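Local coordinates for pesticidal crystal protein Cry4Aa (Bacillus thuringiensis, PDB 2C9K) that kills mosquito larvae by binding midgut epithelial cells and forming pores that cause colloid-osmotic lysis, at residues 105-110 / 154-159; 184-189 / 246-251; 265-270 / 359-364; 299-304 / 371-376. All coordinates share one frame; numbering follows the deposited sequence.

The four contacts fall into two neighbouring pairs at opposite sides of the chain's centre. Interaction 1 lies in the helical N-terminal domain and interaction 2 where that bundle meets the loop leading out of it, their centres 13 Å apart. They meet at helix 140-164, which carries one segment of interaction 1 and packs on the loop of interaction 2: Val158 CG1 lies 3.7 Å from Val248 CB. Interactions 3 and 4 lie in the second, beta-prism domain, with centres 12 Å apart. There, Leu362 N reaches Asn372 O at 2.8 Å, a probable hydrogen bond between adjacent strands. The pairs do not touch: the centres of interactions 1 and 4 are 55 Å apart, and the nearest atoms of interactions 2 and 3 about 24 Å.

Interaction 1: residues 105-110 / 154-159; sequences TQIQLV and LNQAVK
Gln156 OE1 forms a hydrogen bond with Tyr84 OH of helix 77-89, and it is this same oxygen that Ile107 CD1 approaches from helix 103-123, at 3.8 Å. The contact thus belongs to the alpha-helical bundle that forms the N-terminal, pore-forming domain of three-domain Cry toxins. It joins helices 103-123 and 140-164, whose connection carries the disulfide Cys125-Cys132. In the accepted model for this family, a helical hairpin of this domain probably enters the membrane.

No hydrogen bond links the two segments; the evidence is for apolar packing that buries 116 Å² in total. Ile107 does all the work on its side. Chi1 of -72° sets CG1 anti to the carbonyl carbon and leaves CG2 anti to the backbone N, while the CG1 branch runs on extended to CD1, and the two methyls diverge around one small neighbour. That neighbour is Ala157, and its smallness fits the separation of only 6.8 Å between Ile107 CA and Ala157 CA. Gln156 bends at chi2 (-64°), which carries its amide alongside the isoleucine tip. Around them, Tyr84 also touches Ile107 and Val110, so that one tyrosine both bonds the buried amide oxygen and packs on Ile107. Ala157 CB lies 3.7 Å from Ile107 CG2 and 3.8 Å from Ile107 CD1.

Interaction 2: residues 184-189 / 246-251; sequences PVLTKA and YDVGKY
This is a buried, chiefly apolar contact in which Leu186, near the start of helix 183-208, packs against the loop that leads out of the helical bundle towards strand 255-256. The loop is shaped by an inverse gamma turn centred on Asp247 and by an Asx motif made by the same residue.

Three observations support the description. First, Leu186 supplies most of the contact from the helix: CG is anti to the backbone N (chi1 170°), and the branch CD2 lies against the Tyr246 carbonyl and 4.0 Å from Val248 CG2. The leucine and valine side chains cross at about a right angle, while Leu186 CD1 comes to 4.5 Å from Tyr246 CB. Second, no hydrogen bond spans the segments. Thr187 OG1 stays 4.4 Å from Asp247 OD1 and is bonded instead to Tyr183 O in its own helix. Third, several polar atoms of the loop have partners outside the two segments: Tyr246 O accepts from Asn155 ND2 of helix 140-164, Tyr246 OH is bonded to Asn148 ND2, and Asp247 OD2 to Tyr183 OH, just before the 184-189 segment.

The end of the loop faces the C-terminal domain, where Tyr251 OH meets Glu606 and Tyr570 and its ring meets Arg522 in a cation-pi pair. Within the Asx motif, Lys250 N donates to Asp247 OD2 over 2.9 Å, nearly straight at 160°, arriving from above the carboxylate plane, 64° out of it.

Interaction 3: residues 265-270 / 359-364; sequences QVLNFE and VISLDN
Leu267 and Val359 reach toward each other tip to tip, with Leu267 CD2 4.1 Å from Val359 CG2. The second leucine branch, CD1, lies 3.9 Å from Ser361 OG, so that the fork of one side chain spans two residues on the same face of strand 353-362. Leu267 CG is anti to its own backbone N (chi1 166°), which directs the branched end of the leucine towards strand 353-362.

Beside this apolar part, a water joins the segments. It donates to Asn268 OD1 and, at 2.8 Å, to Leu362 O, and accepts from Ser361 OG; the modelled distances to Asn268 OD1 and Ser361 OG, both 2.5 Å, are shorter than usual, so the water's exact position is uncertain. Ser361 OG and Asn268 OD1 stand 4.2 Å apart, too far for a direct hydrogen bond, and the water links them.

Strands 262-267 and 353-362 belong to separate sheets of the beta-prism that makes up the second domain of three-domain Cry toxins, and this contact bridges them. Each is set by its own sheet: Leu267 has backbone bonds with Tyr451, and Val359 with Asn405. The Asn268 amide is fixed at its other end, where ND2 donates to both Asn371 O and Gln449 O.

Interaction 4: residues 299-304 / 371-376; sequences LNFYEK and NNISKM
Met376 CE sits squarely over one face of the Phe301 ring, 3.3 Å from the centroid and 7° off the ring normal, a CH-pi contact. Its centring shows in the narrow spread of distances, with Met376 CE 3.4 Å from Phe301 CZ and 3.7 Å from Phe301 CG. The methyl gets there because the methionine chain, extended through chi2, bends at chi3 (-84°). The sulfur joins in obliquely as a Met-aromatic contact, with Met376 SD 4.5 Å from the ring centroid.

The other part is looser: Ile373 CD1 approaches the ring obliquely and no nearer than 4.4 Å, at Phe301 CE2. Two residues three apart point to the same side because a classic beta bulge, with Ser374 and Lys375 both facing Ile360, shifts the usual alternation of the strand. Lys375, partly exposed, takes no part in the contact and forms a salt bridge with Glu390.

The contact joins two sheets of the beta-prism, and Ile437 of the third also touches Phe301, placing the ring in the prism's interior. His316 stacks with it and Phe313 meets it edge-to-face. With no hydrogen bond across the segments, cohesion here probably comes from dispersion and from the slightly positive S-methyl hydrogens directed at the pi cloud.

Interaction 1: residues 105-110 / 154-159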
loop_
_atom_site.group_PDB
_atom_site.type_symbol
_atom_site.label_atom_id
_atom_site.label_comp_id
_atom_site.label_asym_id
_atom_site.label_seq_id
_atom_site.Cartn_x
_atom_site.Cartn_y
_atom_site.Cartn_z
ATOM N N THR A 105 -29.708 -17.689 -6.698
ATOM C CA THR A 105 -29.385 -18.443 -7.903
ATOM C C THR A 105 -28.335 -17.673 -8.705
ATOM O O THR A 105 -27.407 -18.264 -9.266
ATOM C CB THR A 105 -30.652 -18.676 -8.773
ATOM O OG1 THR A 105 -30.344 -19.579 -9.843
ATOM C CG2 THR A 105 -31.151 -17.367 -9.355
ATOM N N GLN A 106 -28.487 -16.350 -8.734
ATOM C CA GLN A 106 -27.573 -15.458 -9.449
ATOM C C GLN A 106 -26.196 -15.491 -8.782
ATOM O O GLN A 106 -25.166 -15.436 -9.454
ATOM C CB GLN A 106 -28.131 -14.036 -9.437
ATOM C CG GLN A 106 -27.532 -13.111 -10.471
ATOM C CD GLN A 106 -27.726 -13.610 -11.887
ATOM O OE1 GLN A 106 -28.784 -14.124 -12.235
ATOM N NE2 GLN A 106 -26.707 -13.444 -12.716
ATOM N N ILE A 107 -26.185 -15.575 -7.455
ATOM C CA ILE A 107 -24.937 -15.652 -6.713
ATOM C C ILE A 107 -24.226 -16.941 -7.137
ATOM O O ILE A 107 -23.005 -16.975 -7.284
ATOM C CB ILE A 107 -25.196 -15.676 -5.184
ATOM C CG1 ILE A 107 -25.663 -14.297 -4.714
ATOM C CG2 ILE A 107 -23.942 -16.104 -4.439
ATOM C CD1 ILE A 107 -25.958 -14.215 -3.227
ATOM N N GLN A 108 -25.007 -17.997 -7.345
ATOM C CA GLN A 108 -24.470 -19.290 -7.756
ATOM C C GLN A 108 -23.721 -19.221 -9.083
ATOM O O GLN A 108 -22.710 -19.899 -9.266
ATOM C CB GLN A 108 -25.595 -20.318 -7.874
ATOM C CG GLN A 108 -26.273 -20.669 -6.565
ATOM C CD GLN A 108 -27.270 -21.807 -6.717
ATOM O OE1 GLN A 108 -27.918 -22.215 -5.750
ATOM N NE2 GLN A 108 -27.394 -22.328 -7.937
ATOM N N LEU A 109 -24.227 -18.417 -10.014
ATOM C CA LEU A 109 -23.582 -18.276 -11.316
ATOM C C LEU A 109 -22.279 -17.492 -11.212
ATOM O O LEU A 109 -21.269 -17.873 -11.808
ATOM C CB LEU A 109 -24.519 -17.588 -12.313
ATOM C CG LEU A 109 -25.722 -18.400 -12.794
ATOM C CD1 LEU A 109 -26.492 -17.593 -13.829
ATOM C CD2 LEU A 109 -25.250 -19.719 -13.388
ATOM N N VAL A 110 -22.300 -16.395 -10.462
ATOM C CA VAL A 110 -21.098 -15.596 -10.289
ATOM C C VAL A 110 -20.040 -16.427 -9.580
ATOM O O VAL A 110 -18.859 -16.282 -9.860
ATOM C CB VAL A 110 -21.363 -14.309 -9.470
ATOM C CG1 VAL A 110 -20.051 -13.592 -9.188
ATOM C CG2 VAL A 110 -22.291 -13.383 -10.240
ATOM N N LEU A 154 -18.892 -13.226 -2.783
ATOM C CA LEU A 154 -18.962 -14.189 -1.695
ATOM C C LEU A 154 -19.213 -13.457 -0.371
ATOM O O LEU A 154 -20.056 -13.869 0.425
ATOM C CB LEU A 154 -17.670 -14.994 -1.623
ATOM C CG LEU A 154 -17.485 -15.965 -2.786
ATOM C CD1 LEU A 154 -16.091 -16.575 -2.753
ATOM C CD2 LEU A 154 -18.549 -17.048 -2.695
ATOM N N ASN A 155 -18.485 -12.369 -0.143
ATOM C CA ASN A 155 -18.652 -11.586 1.078
ATOM C C ASN A 155 -20.092 -11.123 1.116
ATOM O O ASN A 155 -20.721 -11.100 2.171
ATOM C CB ASN A 155 -17.699 -10.372 1.077
ATOM C CG ASN A 155 -17.970 -9.401 2.228
ATOM O OD1 ASN A 155 -18.824 -8.522 2.130
ATOM N ND2 ASN A 155 -17.243 -9.566 3.325
ATOM N N GLN A 156 -20.612 -10.771 -0.054
ATOM C CA GLN A 156 -21.985 -10.296 -0.173
ATOM C C GLN A 156 -22.971 -11.436 0.105
ATOM O O GLN A 156 -23.932 -11.272 0.859
ATOM C CB GLN A 156 -22.212 -9.714 -1.574
ATOM C CG GLN A 156 -23.505 -8.938 -1.720
ATOM C CD GLN A 156 -24.745 -9.810 -1.539
ATOM O OE1 GLN A 156 -25.095 -10.610 -2.415
ATOM N NE2 GLN A 156 -25.406 -9.666 -0.392
ATOM N N ALA A 157 -22.710 -12.591 -0.503
ATOM C CA ALA A 157 -23.545 -13.774 -0.339
ATOM C C ALA A 157 -23.679 -14.113 1.131
ATOM O O ALA A 157 -24.776 -14.372 1.617
ATOM C CB ALA A 157 -22.936 -14.953 -1.088
ATOM N N VAL A 158 -22.557 -14.124 1.840
ATOM C CA VAL A 158 -22.578 -14.424 3.260
ATOM C C VAL A 158 -23.480 -13.439 3.988
ATOM O O VAL A 158 -24.322 -13.833 4.786
ATOM C CB VAL A 158 -21.170 -14.358 3.860
ATOM C CG1 VAL A 158 -21.245 -14.410 5.369
ATOM C CG2 VAL A 158 -20.343 -15.519 3.347
ATOM N N LYS A 159 -23.304 -12.155 3.706
ATOM C CA LYS A 159 -24.113 -11.118 4.341
ATOM C C LYS A 159 -25.579 -11.287 3.974
ATOM O O LYS A 159 -26.451 -11.243 4.839
ATOM C CB LYS A 159 -23.651 -9.724 3.902
ATOM C CG LYS A 159 -22.273 -9.323 4.397
ATOM C CD LYS A 159 -21.947 -7.915 3.919
ATOM C CE LYS A 159 -20.550 -7.474 4.317
ATOM N NZ LYS A 159 -20.247 -6.144 3.719
#

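Interaction 2: residues 184-189 / 246-251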
loop_
_atom_site.group_PDB
_atom_site.type_symbol
_atom_site.label_atom_id
_atom_site.label_comp_id
_atom_site.label_asym_id
_atom_site.label_seq_id
_atom_site.Cartn_x
_atom_site.Cartn_y
_atom_site.Cartn_z
ATOM N N PRO A 184 -17.468 -20.888 4.652
ATOM C CA PRO A 184 -16.242 -21.685 4.707
ATOM C C PRO A 184 -15.436 -21.450 3.429
ATOM O O PRO A 184 -14.209 -21.495 3.430
ATOM C CB PRO A 184 -16.770 -23.110 4.812
ATOM C CG PRO A 184 -18.052 -22.930 5.570
ATOM C CD PRO A 184 -18.651 -21.740 4.868
ATOM N N VAL A 185 -16.149 -21.182 2.343
ATOM C CA VAL A 185 -15.528 -20.934 1.044
ATOM C C VAL A 185 -14.948 -19.520 0.932
ATOM O O VAL A 185 -13.908 -19.320 0.295
ATOM C CB VAL A 185 -16.548 -21.136 -0.100
ATOM C CG1 VAL A 185 -15.911 -20.820 -1.434
ATOM C CG2 VAL A 185 -17.059 -22.553 -0.080
ATOM N N LEU A 186 -15.635 -18.546 1.533
ATOM C CA LEU A 186 -15.198 -17.153 1.508
ATOM C C LEU A 186 -13.816 -17.103 2.113
ATOM O O LEU A 186 -12.886 -16.511 1.564
ATOM C CB LEU A 186 -16.147 -16.291 2.338
ATOM C CG LEU A 186 -15.728 -14.849 2.633
ATOM C CD1 LEU A 186 -15.478 -14.103 1.340
ATOM C CD2 LEU A 186 -16.818 -14.170 3.445
ATOM N N THR A 187 -13.706 -17.749 3.262
ATOM C CA THR A 187 -12.465 -17.832 3.990
ATOM C C THR A 187 -11.348 -18.427 3.120
ATOM O O THR A 187 -10.357 -17.757 2.844
ATOM C CB THR A 187 -12.687 -18.673 5.262
ATOM O OG1 THR A 187 -13.513 -17.927 6.167
ATOM C CG2 THR A 187 -11.364 -19.033 5.932
ATOM N N LYS A 188 -11.518 -19.671 2.677
ATOM C CA LYS A 188 -10.514 -20.337 1.848
ATOM C C LYS A 188 -10.104 -19.498 0.641
ATOM O O LYS A 188 -8.959 -19.570 0.194
ATOM C CB LYS A 188 -11.041 -21.692 1.368
ATOM C CG LYS A 188 -10.090 -22.865 1.599
ATOM C CD LYS A 188 -9.753 -23.006 3.085
ATOM C CE LYS A 188 -9.146 -24.368 3.425
ATOM N NZ LYS A 188 -10.115 -25.505 3.206
ATOM N N ALA A 189 -11.039 -18.709 0.116
ATOM C CA ALA A 189 -10.774 -17.850 -1.038
ATOM C C ALA A 189 -9.872 -16.671 -0.651
ATOM O O ALA A 189 -9.024 -16.240 -1.442
ATOM C CB ALA A 189 -12.088 -17.335 -1.614
ATOM N N TYR A 246 -12.883 -8.801 3.951
ATOM C CA TYR A 246 -14.000 -9.529 3.372
ATOM C C TYR A 246 -14.447 -10.660 4.290
ATOM O O TYR A 246 -15.483 -11.274 4.044
ATOM C CB TYR A 246 -13.628 -10.106 2.004
ATOM C CG TYR A 246 -13.543 -9.084 0.882
ATOM C CD1 TYR A 246 -14.642 -8.286 0.547
ATOM C CD2 TYR A 246 -12.368 -8.915 0.151
ATOM C CE1 TYR A 246 -14.570 -7.343 -0.488
ATOM C CE2 TYR A 246 -12.291 -7.977 -0.883
ATOM C CZ TYR A 246 -13.392 -7.195 -1.193
ATOM O OH TYR A 246 -13.298 -6.245 -2.187
ATOM N N ASP A 247 -13.673 -10.936 5.341
ATOM C CA ASP A 247 -14.014 -12.004 6.282
ATOM C C ASP A 247 -15.150 -11.558 7.183
ATOM O O ASP A 247 -14.928 -11.058 8.285
ATOM C CB ASP A 247 -12.796 -12.389 7.130
ATOM C CG ASP A 247 -13.083 -13.543 8.103
ATOM O OD1 ASP A 247 -12.150 -14.327 8.390
ATOM O OD2 ASP A 247 -14.225 -13.667 8.594
ATOM N N VAL A 248 -16.370 -11.740 6.700
ATOM C CA VAL A 248 -17.561 -11.364 7.437
ATOM C C VAL A 248 -17.522 -11.844 8.880
ATOM O O VAL A 248 -18.156 -11.264 9.759
ATOM C CB VAL A 248 -18.805 -11.935 6.763
ATOM C CG1 VAL A 248 -20.030 -11.633 7.603
ATOM C CG2 VAL A 248 -18.928 -11.364 5.367
ATOM N N GLY A 249 -16.790 -12.920 9.129
ATOM C CA GLY A 249 -16.703 -13.422 10.485
ATOM C C GLY A 249 -15.946 -12.442 11.354
ATOM O O GLY A 249 -16.451 -12.008 12.386
ATOM N N LYS A 250 -14.740 -12.088 10.916
ATOM C CA LYS A 250 -13.867 -11.163 11.628
ATOM C C LYS A 250 -14.374 -9.725 11.694
ATOM O O LYS A 250 -14.275 -9.082 12.735
ATOM C CB LYS A 250 -12.490 -11.166 10.978
ATOM C CG LYS A 250 -11.759 -12.499 11.030
ATOM C CD LYS A 250 -10.794 -12.556 12.203
ATOM C CE LYS A 250 -11.482 -12.882 13.518
ATOM N NZ LYS A 250 -11.722 -14.350 13.676
ATOM N N TYR A 251 -14.900 -9.217 10.583
ATOM C CA TYR A 251 -15.406 -7.841 10.530
ATOM C C TYR A 251 -16.894 -7.759 10.158
ATOM O O TYR A 251 -17.254 -7.435 9.023
ATOM C CB TYR A 251 -14.565 -7.018 9.547
ATOM C CG TYR A 251 -13.071 -7.101 9.815
ATOM C CD1 TYR A 251 -12.315 -8.167 9.338
ATOM C CD2 TYR A 251 -12.426 -6.137 10.589
ATOM C CE1 TYR A 251 -10.959 -8.271 9.628
ATOM C CE2 TYR A 251 -11.064 -6.233 10.885
ATOM C CZ TYR A 251 -10.340 -7.301 10.401
ATOM O OH TYR A 251 -8.996 -7.404 10.689
#

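Interaction 3: residues 265-270 / 359-364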
loop_
_atom_site.group_PDB
_atom_site.type_symbol
_atom_site.label_atom_id
_atom_site.label_comp_id
_atom_site.label_asym_id
_atom_site.label_seq_id
_atom_site.Cartn_x
_atom_site.Cartn_y
_atom_site.Cartn_z
ATOM N N GLN A 265 9.756 6.381 -6.680
ATOM C CA GLN A 265 9.881 6.718 -8.090
ATOM C C GLN A 265 11.303 7.283 -8.139
ATOM O O GLN A 265 11.731 7.947 -7.193
ATOM C CB GLN A 265 8.837 7.772 -8.484
ATOM C CG GLN A 265 7.389 7.289 -8.353
ATOM C CD GLN A 265 6.352 8.344 -8.753
ATOM O OE1 GLN A 265 6.512 9.531 -8.469
ATOM N NE2 GLN A 265 5.273 7.905 -9.392
ATOM N N VAL A 266 12.053 7.025 -9.207
ATOM C CA VAL A 266 13.429 7.520 -9.238
ATOM C C VAL A 266 13.810 8.499 -10.353
ATOM O O VAL A 266 13.201 8.529 -11.422
ATOM C CB VAL A 266 14.432 6.318 -9.190
ATOM C CG1 VAL A 266 13.684 5.012 -9.385
ATOM C CG2 VAL A 266 15.530 6.485 -10.225
ATOM N N LEU A 267 14.828 9.309 -10.073
ATOM C CA LEU A 267 15.314 10.309 -11.010
ATOM C C LEU A 267 16.809 10.149 -11.256
ATOM O O LEU A 267 17.576 9.890 -10.318
ATOM C CB LEU A 267 15.033 11.717 -10.463
ATOM C CG LEU A 267 15.742 12.918 -11.109
ATOM C CD1 LEU A 267 15.300 13.099 -12.558
ATOM C CD2 LEU A 267 15.437 14.164 -10.300
ATOM N N ASN A 268 17.200 10.312 -12.524
ATOM C CA ASN A 268 18.586 10.225 -12.993
ATOM C C ASN A 268 19.230 8.852 -12.934
ATOM O O ASN A 268 20.449 8.734 -12.820
ATOM C CB ASN A 268 19.478 11.217 -12.249
ATOM C CG ASN A 268 19.193 12.649 -12.632
ATOM O OD1 ASN A 268 18.701 12.934 -13.732
ATOM N ND2 ASN A 268 19.516 13.567 -11.734
ATOM N N PHE A 269 18.412 7.812 -13.029
ATOM C CA PHE A 269 18.919 6.456 -12.984
ATOM C C PHE A 269 19.794 6.126 -14.189
ATOM O O PHE A 269 20.935 5.678 -14.052
ATOM C CB PHE A 269 17.767 5.461 -12.948
ATOM C CG PHE A 269 18.218 4.040 -13.063
ATOM C CD1 PHE A 269 18.817 3.400 -11.983
ATOM C CD2 PHE A 269 18.118 3.364 -14.274
ATOM C CE1 PHE A 269 19.317 2.101 -12.110
ATOM C CE2 PHE A 269 18.614 2.068 -14.407
ATOM C CZ PHE A 269 19.215 1.437 -13.325
ATOM N N GLU A 270 19.243 6.344 -15.373
ATOM C CA GLU A 270 19.934 6.029 -16.610
ATOM C C GLU A 270 21.178 6.852 -16.914
ATOM O O GLU A 270 22.121 6.332 -17.489
ATOM C CB GLU A 270 18.943 6.102 -17.779
ATOM C CG GLU A 270 17.703 5.225 -17.576
ATOM C CD GLU A 270 16.534 5.947 -16.867
ATOM O OE1 GLU A 270 16.775 6.718 -15.898
ATOM O OE2 GLU A 270 15.364 5.723 -17.279
ATOM N N VAL A 359 9.871 18.548 -11.177
ATOM C CA VAL A 359 11.283 18.787 -10.907
ATOM C C VAL A 359 12.082 19.095 -12.171
ATOM O O VAL A 359 11.876 18.475 -13.219
ATOM C CB VAL A 359 11.939 17.587 -10.176
ATOM C CG1 VAL A 359 11.078 17.171 -8.997
ATOM C CG2 VAL A 359 12.138 16.433 -11.125
ATOM N N ILE A 360 12.965 20.085 -12.058
ATOM C CA ILE A 360 13.841 20.486 -13.149
ATOM C C ILE A 360 15.261 20.235 -12.667
ATOM O O ILE A 360 15.728 20.862 -11.718
ATOM C CB ILE A 360 13.720 21.990 -13.509
ATOM C CG1 ILE A 360 12.313 22.315 -14.022
ATOM C CG2 ILE A 360 14.752 22.348 -14.577
ATOM C CD1 ILE A 360 11.240 22.288 -12.946
ATOM N N SER A 361 15.941 19.305 -13.318
ATOM C CA SER A 361 17.304 18.973 -12.951
ATOM C C SER A 361 18.238 19.174 -14.144
ATOM O O SER A 361 17.788 19.249 -15.292
ATOM C CB SER A 361 17.358 17.521 -12.482
ATOM O OG SER A 361 16.711 16.676 -13.419
ATOM N N LEU A 362 19.536 19.265 -13.869
ATOM C CA LEU A 362 20.518 19.446 -14.927
ATOM C C LEU A 362 20.638 18.150 -15.718
ATOM O O LEU A 362 20.549 17.063 -15.152
ATOM C CB LEU A 362 21.867 19.849 -14.323
ATOM C CG LEU A 362 21.836 21.182 -13.563
ATOM C CD1 LEU A 362 23.206 21.499 -13.011
ATOM C CD2 LEU A 362 21.389 22.291 -14.496
ATOM N N ASP A 363 20.815 18.270 -17.030
ATOM C CA ASP A 363 20.930 17.108 -17.899
ATOM C C ASP A 363 22.371 16.895 -18.342
ATOM O O ASP A 363 22.804 17.418 -19.368
ATOM C CB ASP A 363 20.013 17.287 -19.105
ATOM C CG ASP A 363 20.257 16.256 -20.185
ATOM O OD1 ASP A 363 20.546 15.085 -19.853
ATOM O OD2 ASP A 363 20.141 16.619 -21.375
ATOM N N ASN A 364 23.103 16.111 -17.555
ATOM C CA ASN A 364 24.511 15.813 -17.801
ATOM C C ASN A 364 24.859 15.206 -19.155
ATOM O O ASN A 364 26.038 15.036 -19.468
ATOM C CB ASN A 364 25.056 14.898 -16.703
ATOM C CG ASN A 364 24.256 13.616 -16.561
ATOM O OD1 ASN A 364 24.819 12.551 -16.323
ATOM N ND2 ASN A 364 22.937 13.715 -16.697
HETATM O O HOH W 1 18.396 15.279 -14.681
#

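Interaction 4: residues 299-304 / 371-376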
loop_
_atom_site.group_PDB
_atom_site.type_symbol
_atom_site.label_atom_id
_atom_site.label_comp_id
_atom_site.label_asym_id
_atom_site.label_seq_id
_atom_site.Cartn_x
_atom_site.Cartn_y
_atom_site.Cartn_z
ATOM N N LEU A 299 11.052 19.972 3.504
ATOM C CA LEU A 299 12.110 19.607 2.568
ATOM C C LEU A 299 13.153 20.729 2.620
ATOM O O LEU A 299 12.829 21.899 2.466
ATOM C CB LEU A 299 11.530 19.471 1.163
ATOM C CG LEU A 299 11.290 18.052 0.646
ATOM C CD1 LEU A 299 10.987 17.113 1.793
ATOM C CD2 LEU A 299 10.154 18.073 -0.368
ATOM N N ASN A 300 14.407 20.370 2.839
ATOM C CA ASN A 300 15.463 21.367 2.958
ATOM C C ASN A 300 16.591 21.161 1.953
ATOM O O ASN A 300 17.427 20.279 2.127
ATOM C CB ASN A 300 16.010 21.320 4.383
ATOM C CG ASN A 300 14.905 21.366 5.425
ATOM O OD1 ASN A 300 14.434 22.439 5.803
ATOM N ND2 ASN A 300 14.468 20.196 5.878
ATOM N N PHE A 301 16.606 21.984 0.907
ATOM C CA PHE A 301 17.623 21.906 -0.142
ATOM C C PHE A 301 18.598 23.079 -0.101
ATOM O O PHE A 301 18.187 24.237 -0.135
ATOM C CB PHE A 301 16.965 21.877 -1.524
ATOM C CG PHE A 301 16.305 20.577 -1.858
ATOM C CD1 PHE A 301 15.151 20.175 -1.196
ATOM C CD2 PHE A 301 16.842 19.746 -2.835
ATOM C CE1 PHE A 301 14.537 18.958 -1.504
ATOM C CE2 PHE A 301 16.239 18.527 -3.151
ATOM C CZ PHE A 301 15.085 18.131 -2.485
ATOM N N TYR A 302 19.891 22.774 -0.030
ATOM C CA TYR A 302 20.918 23.811 -0.017
ATOM C C TYR A 302 21.310 24.187 -1.447
ATOM O O TYR A 302 21.493 23.318 -2.297
ATOM C CB TYR A 302 22.177 23.337 0.706
ATOM C CG TYR A 302 22.038 23.119 2.187
ATOM C CD1 TYR A 302 21.693 21.869 2.699
ATOM C CD2 TYR A 302 22.297 24.149 3.085
ATOM C CE1 TYR A 302 21.618 21.652 4.079
ATOM C CE2 TYR A 302 22.223 23.947 4.461
ATOM C CZ TYR A 302 21.885 22.697 4.949
ATOM O OH TYR A 302 21.812 22.501 6.306
ATOM N N GLU A 303 21.447 25.484 -1.705
ATOM C CA GLU A 303 21.843 25.973 -3.023
ATOM C C GLU A 303 23.247 26.548 -2.901
ATOM O O GLU A 303 23.749 26.735 -1.795
ATOM C CB GLU A 303 20.894 27.072 -3.489
ATOM C CG GLU A 303 20.783 28.207 -2.488
ATOM C CD GLU A 303 20.052 29.405 -3.043
ATOM O OE1 GLU A 303 18.892 29.250 -3.481
ATOM O OE2 GLU A 303 20.643 30.505 -3.036
ATOM N N LYS A 304 23.882 26.836 -4.032
ATOM C CA LYS A 304 25.230 27.394 -4.004
ATOM C C LYS A 304 25.207 28.897 -3.722
ATOM O O LYS A 304 24.277 29.600 -4.126
ATOM C CB LYS A 304 25.948 27.108 -5.330
ATOM C CG LYS A 304 26.333 25.642 -5.503
ATOM C CD LYS A 304 27.104 25.386 -6.784
ATOM C CE LYS A 304 26.227 25.565 -8.007
ATOM N NZ LYS A 304 26.984 25.240 -9.254
ATOM N N ASN A 371 23.849 16.553 -12.453
ATOM C CA ASN A 371 22.495 16.363 -12.979
ATOM C C ASN A 371 21.496 16.608 -11.849
ATOM O O ASN A 371 20.372 16.097 -11.859
ATOM C CB ASN A 371 22.294 14.963 -13.594
ATOM C CG ASN A 371 22.556 13.820 -12.615
ATOM O OD1 ASN A 371 22.418 12.656 -12.979
ATOM N ND2 ASN A 371 22.939 14.144 -11.386
ATOM N N ASN A 372 21.941 17.421 -10.892
ATOM C CA ASN A 372 21.180 17.815 -9.709
ATOM C C ASN A 372 19.854 18.517 -9.989
ATOM O O ASN A 372 19.582 18.963 -11.103
ATOM C CB ASN A 372 22.019 18.765 -8.853
ATOM C CG ASN A 372 23.277 18.131 -8.341
ATOM O OD1 ASN A 372 23.988 17.446 -9.078
ATOM N ND2 ASN A 372 23.576 18.368 -7.069
ATOM N N ILE A 373 19.043 18.621 -8.941
ATOM C CA ILE A 373 17.761 19.304 -9.013
ATOM C C ILE A 373 18.061 20.786 -8.781
ATOM O O ILE A 373 18.768 21.141 -7.838
ATOM C CB ILE A 373 16.793 18.808 -7.903
ATOM C CG1 ILE A 373 16.434 17.340 -8.136
ATOM C CG2 ILE A 373 15.534 19.654 -7.891
ATOM C CD1 ILE A 373 15.499 16.765 -7.090
ATOM N N SER A 374 17.540 21.650 -9.642
ATOM C CA SER A 374 17.776 23.077 -9.486
ATOM C C SER A 374 16.467 23.823 -9.252
ATOM O O SER A 374 16.475 24.984 -8.846
ATOM C CB SER A 374 18.487 23.647 -10.719
ATOM O OG SER A 374 17.628 23.678 -11.850
ATOM N N LYS A 375 15.344 23.156 -9.492
ATOM C CA LYS A 375 14.046 23.790 -9.295
ATOM C C LYS A 375 12.927 22.769 -9.047
ATOM O O LYS A 375 12.923 21.680 -9.630
ATOM C CB LYS A 375 13.708 24.642 -10.521
ATOM C CG LYS A 375 12.399 25.396 -10.410
ATOM C CD LYS A 375 11.995 25.986 -11.746
ATOM C CE LYS A 375 10.657 26.704 -11.642
ATOM N NZ LYS A 375 10.711 27.783 -10.621
ATOM N N MET A 376 11.979 23.122 -8.182
ATOM C CA MET A 376 10.868 22.221 -7.889
ATOM C C MET A 376 9.529 22.921 -7.693
ATOM O O MET A 376 9.434 23.944 -7.025
ATOM C CB MET A 376 11.174 21.372 -6.652
ATOM C CG MET A 376 12.259 20.345 -6.862
ATOM S SD MET A 376 12.569 19.405 -5.369
ATOM C CE MET A 376 13.690 20.514 -4.521
#